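Local atomic coordinates of sporulation-control protein spo0M (Bacillus subtilis, PDB entry 5CL2), a protein that controls expression of the sporulation regulator gene spo0A and is required for cells to pass the morphological stage 0 of sporulation. Residues F77-Q80 / E84-F87; I198-D203 / E244-Q249. All blocks are in the same frame, centred on the assembly; numbering follows the deposited sequence.

Contact 1 of 2, residues F77-Q80 / E84-F87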
# COMPACT_ATOMS: atom_id res chain seq x y z
N PHE A 77 21.55 -13.46 21.28
CA PHE A 77 22.41 -13.39 22.47
C PHE A 77 22.10 -14.56 23.39
O PHE A 77 21.05 -15.16 23.29
CB PHE A 77 22.21 -12.06 23.22
CG PHE A 77 20.87 -11.92 23.90
CD1 PHE A 77 19.74 -11.49 23.19
CD2 PHE A 77 20.74 -12.17 25.27
CE1 PHE A 77 18.50 -11.34 23.82
CE2 PHE A 77 19.51 -12.03 25.90
CZ PHE A 77 18.38 -11.61 25.16
N THR A 78 23.02 -14.89 24.29
CA THR A 78 22.74 -15.93 25.28
C THR A 78 22.41 -15.29 26.61
O THR A 78 23.06 -14.34 27.04
CB THR A 78 23.91 -16.90 25.42
OG1 THR A 78 24.10 -17.56 24.16
CG2 THR A 78 23.60 -17.97 26.44
N ILE A 79 21.34 -15.78 27.23
CA ILE A 79 20.92 -15.24 28.50
C ILE A 79 21.21 -16.29 29.56
O ILE A 79 20.85 -17.48 29.39
CB ILE A 79 19.42 -14.81 28.49
CG1 ILE A 79 19.09 -13.95 29.70
CG2 ILE A 79 18.49 -16.01 28.31
CD1 ILE A 79 17.78 -13.27 29.61
N GLN A 80 21.85 -15.86 30.65
CA GLN A 80 22.22 -16.80 31.71
C GLN A 80 21.08 -16.89 32.70
O GLN A 80 20.18 -16.03 32.68
CB GLN A 80 23.51 -16.35 32.45
CG GLN A 80 24.73 -16.16 31.58
CD GLN A 80 25.11 -17.44 30.86
OE1 GLN A 80 25.16 -18.51 31.47
NE2 GLN A 80 25.32 -17.34 29.55
N GLU A 84 18.87 -10.55 33.76
CA GLU A 84 17.95 -9.53 33.30
C GLU A 84 18.61 -8.65 32.24
O GLU A 84 19.75 -8.22 32.40
CB GLU A 84 17.47 -8.66 34.46
CG GLU A 84 16.69 -9.46 35.52
CD GLU A 84 16.19 -8.60 36.66
OE1 GLU A 84 16.49 -7.38 36.65
OE2 GLU A 84 15.55 -9.14 37.58
N HIS A 85 17.89 -8.44 31.15
CA HIS A 85 18.34 -7.63 30.02
C HIS A 85 17.24 -6.62 29.70
O HIS A 85 16.06 -6.96 29.84
CB HIS A 85 18.63 -8.52 28.82
CG HIS A 85 19.81 -9.42 29.00
ND1 HIS A 85 20.97 -9.28 28.26
CD2 HIS A 85 19.99 -10.49 29.79
CE1 HIS A 85 21.82 -10.22 28.62
NE2 HIS A 85 21.25 -10.98 29.54
N GLN A 86 17.61 -5.40 29.32
CA GLN A 86 16.63 -4.39 28.93
C GLN A 86 16.93 -3.93 27.51
O GLN A 86 18.02 -3.43 27.24
CB GLN A 86 16.63 -3.18 29.87
CG GLN A 86 16.52 -3.53 31.32
CD GLN A 86 17.86 -3.96 31.88
OE1 GLN A 86 18.92 -3.58 31.35
NE2 GLN A 86 17.84 -4.83 32.89
N PHE A 87 15.97 -4.09 26.61
CA PHE A 87 16.15 -3.57 25.27
C PHE A 87 15.16 -2.45 25.01
O PHE A 87 14.01 -2.71 24.74
CB PHE A 87 15.98 -4.70 24.25
CG PHE A 87 16.90 -5.87 24.49
CD1 PHE A 87 18.19 -5.87 23.96
CD2 PHE A 87 16.49 -6.96 25.26
CE1 PHE A 87 19.06 -6.95 24.19
CE2 PHE A 87 17.35 -8.05 25.50
CZ PHE A 87 18.64 -8.04 24.96

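Contact 2 of 2, residues I198-D203 / E244-Q249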
# COMPACT_ATOMS: atom_id res chain seq x y z
N ILE A 198 -10.89 11.00 1.50
CA ILE A 198 -12.13 10.40 1.99
C ILE A 198 -12.88 9.68 0.90
O ILE A 198 -13.06 10.21 -0.21
CB ILE A 198 -13.07 11.43 2.60
CG1 ILE A 198 -12.33 12.30 3.59
CG2 ILE A 198 -14.21 10.74 3.32
CD1 ILE A 198 -13.22 13.07 4.48
N ILE A 199 -13.28 8.45 1.19
CA ILE A 199 -14.13 7.68 0.30
C ILE A 199 -15.53 7.68 0.90
O ILE A 199 -15.71 7.41 2.09
CB ILE A 199 -13.59 6.27 0.09
CG1 ILE A 199 -12.20 6.32 -0.55
CG2 ILE A 199 -14.55 5.44 -0.74
CD1 ILE A 199 -11.50 4.99 -0.59
N PHE A 200 -16.51 8.04 0.08
CA PHE A 200 -17.89 8.17 0.50
C PHE A 200 -18.70 7.08 -0.14
O PHE A 200 -18.51 6.76 -1.32
CB PHE A 200 -18.48 9.53 0.09
CG PHE A 200 -17.81 10.71 0.74
CD1 PHE A 200 -16.58 11.17 0.29
CD2 PHE A 200 -18.44 11.38 1.78
CE1 PHE A 200 -15.98 12.26 0.87
CE2 PHE A 200 -17.84 12.48 2.36
CZ PHE A 200 -16.60 12.92 1.91
N GLU A 201 -19.61 6.49 0.61
CA GLU A 201 -20.54 5.55 0.02
C GLU A 201 -21.82 5.63 0.87
O GLU A 201 -21.78 6.13 1.99
CB GLU A 201 -19.87 4.17 -0.04
CG GLU A 201 -20.65 3.02 -0.63
CD GLU A 201 -20.96 3.12 -2.10
OE1 GLU A 201 -20.06 3.00 -2.95
OE2 GLU A 201 -22.15 3.25 -2.38
N VAL A 202 -22.98 5.24 0.32
CA VAL A 202 -24.21 5.29 1.10
C VAL A 202 -24.93 3.97 1.00
O VAL A 202 -24.76 3.24 0.02
CB VAL A 202 -25.18 6.43 0.64
CG1 VAL A 202 -24.45 7.78 0.60
CG2 VAL A 202 -25.77 6.10 -0.71
N ASP A 203 -25.69 3.64 2.04
CA ASP A 203 -26.63 2.52 2.02
C ASP A 203 -25.96 1.16 1.78
O ASP A 203 -26.60 0.24 1.26
CB ASP A 203 -27.74 2.73 0.96
CG ASP A 203 -28.72 3.86 1.31
OD1 ASP A 203 -28.81 4.25 2.50
OD2 ASP A 203 -29.46 4.32 0.40
N GLU A 244 -21.10 18.98 3.30
CA GLU A 244 -22.53 19.16 2.94
C GLU A 244 -22.72 19.12 1.40
O GLU A 244 -23.61 18.42 0.88
CB GLU A 244 -23.04 20.48 3.53
CG GLU A 244 -24.55 20.64 3.54
CD GLU A 244 -25.01 21.94 4.22
OE1 GLU A 244 -24.34 22.98 4.05
OE2 GLU A 244 -25.98 21.89 5.00
N GLU A 245 -21.87 19.85 0.69
CA GLU A 245 -21.89 19.83 -0.79
C GLU A 245 -21.64 18.44 -1.38
O GLU A 245 -22.33 18.04 -2.33
CB GLU A 245 -20.86 20.81 -1.38
CG GLU A 245 -21.06 21.02 -2.89
CD GLU A 245 -20.44 22.30 -3.43
OE1 GLU A 245 -20.03 23.17 -2.63
OE2 GLU A 245 -20.36 22.45 -4.67
N ILE A 246 -20.62 17.75 -0.87
CA ILE A 246 -20.31 16.40 -1.34
C ILE A 246 -21.50 15.47 -1.14
O ILE A 246 -21.86 14.71 -2.04
CB ILE A 246 -19.06 15.80 -0.61
CG1 ILE A 246 -17.82 16.65 -0.90
CG2 ILE A 246 -18.83 14.38 -1.08
CD1 ILE A 246 -16.56 16.25 -0.15
N LEU A 247 -22.12 15.54 0.04
CA LEU A 247 -23.28 14.70 0.35
C LEU A 247 -24.51 15.08 -0.49
O LEU A 247 -25.39 14.24 -0.68
CB LEU A 247 -23.64 14.78 1.83
CG LEU A 247 -22.57 14.28 2.80
CD1 LEU A 247 -23.07 14.43 4.22
CD2 LEU A 247 -22.20 12.84 2.47
N ASP A 248 -24.55 16.31 -1.02
CA ASP A 248 -25.76 16.75 -1.74
C ASP A 248 -25.99 15.91 -2.97
O ASP A 248 -27.12 15.80 -3.44
CB ASP A 248 -25.67 18.22 -2.15
CG ASP A 248 -26.85 18.67 -3.03
OD1 ASP A 248 -27.94 18.95 -2.47
OD2 ASP A 248 -26.70 18.74 -4.27
N GLN A 249 -24.95 15.26 -3.47
CA GLN A 249 -25.15 14.49 -4.69
C GLN A 249 -25.97 13.24 -4.46
O GLN A 249 -26.34 12.57 -5.42
CB GLN A 249 -23.81 14.12 -5.28
CG GLN A 249 -23.05 13.12 -4.44
CD GLN A 249 -21.76 12.75 -5.08
OE1 GLN A 249 -21.73 11.91 -5.99
NE2 GLN A 249 -20.67 13.39 -4.65

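Contact 1 of 2, residues F77-Q80 / E84-F87
Phe77 reaches His85 and Phe87 with the outer atoms of its ring. CB carries the ring, and neither it nor the ring atom CG has a partner within 4.2 Å across the contact; CG stands between the backbone N and the carbonyl carbon (chi1 70°), which swings the ring toward strand 84-92. CD2 and CE2 take the imidazole, CE2 lying 3.9 Å above the His85 ring plane, over its centre; CD1, CE1 and CZ take Phe87, with CE1 3.5 Å from Phe87 CZ, which sits over a face of the Phe77 ring. The Phe77 centroid is 4.9 Å from that of His85 and 5.2 Å from that of Phe87, close enough for an aromatic cluster; both pairs are oblique, at 37° and 47°. The cluster bridges two sheets of the N-terminal half, consistent with the family's arrestin-like fold: 60-79 pairs with 40-57, 84-92 with 26-34. Ile79 CG1 and CD1 both lie 3.6 Å from His85 CD2, CG1 being anti to the backbone N. Without the ring, as with an alanine here, the His85 face and Phe87 CZ would probably lose their aromatic neighbour and a gap would open between the sheets. His85 NE2 is also hydrogen-bonded to Glu83 OE1.

Contact 2 of 2, residues I198-D203 / E244-Q249
Helix-on-sheet packing joins helix 236-248 to strand 195-202, with Phe200 meeting Ile246 and Leu247. The main evidence is a CH-pi contact: Ile246 CG2 lies 3.9 Å from the centroid of the Phe200 ring, only 5° off the ring normal, so the methyl sits squarely over the face. The other Ile246 branch reaches the end of the same ring, its CD1 being 3.9 Å from Phe200 CZ. With CG2 anti to the backbone N and CG1 anti to the carbonyl carbon (chi1 -62°), both branches are brought to the aromatic group. On the opposite face of the Phe200 ring is Ile198 CG2, 3.3 Å above the plane and offset toward the rim, so methyls from strand and helix sandwich the ring. The strand is interior to a five-stranded antiparallel sheet, flanked by 185-191 and 224-229; Leu187 and Val224 of these neighbours also touch Phe200. Leu247 comes obliquely to the ring, placing CD2 4.1 Å from Phe200 CD2. Just beyond, Gln249 folds back on the helix: its NE2 donates to Ile246 O at 3.2 Å, approaching in the carbonyl plane on a lone pair, with an N-H...O angle of 146°.

Contacts 1 and 2 lie in series along the chain and on opposite sides of its centre, with their own centres 55 Å apart. About 37 Å separates their nearest atoms, so they do not touch. Contact 1 links two sheets through consecutive strands, its segments separated by only three residues; contact 2 packs a C-terminal helix on a different sheet across 40 intervening residues. The bound sodium ion, at the site of Thr14, Asp122 and Asp124, is about 13 Å from the Phe87 side chain, and none of those three residues belongs to either contact. Neither contact is touched by the other protein chain of the assembly, so both are packing within one chain.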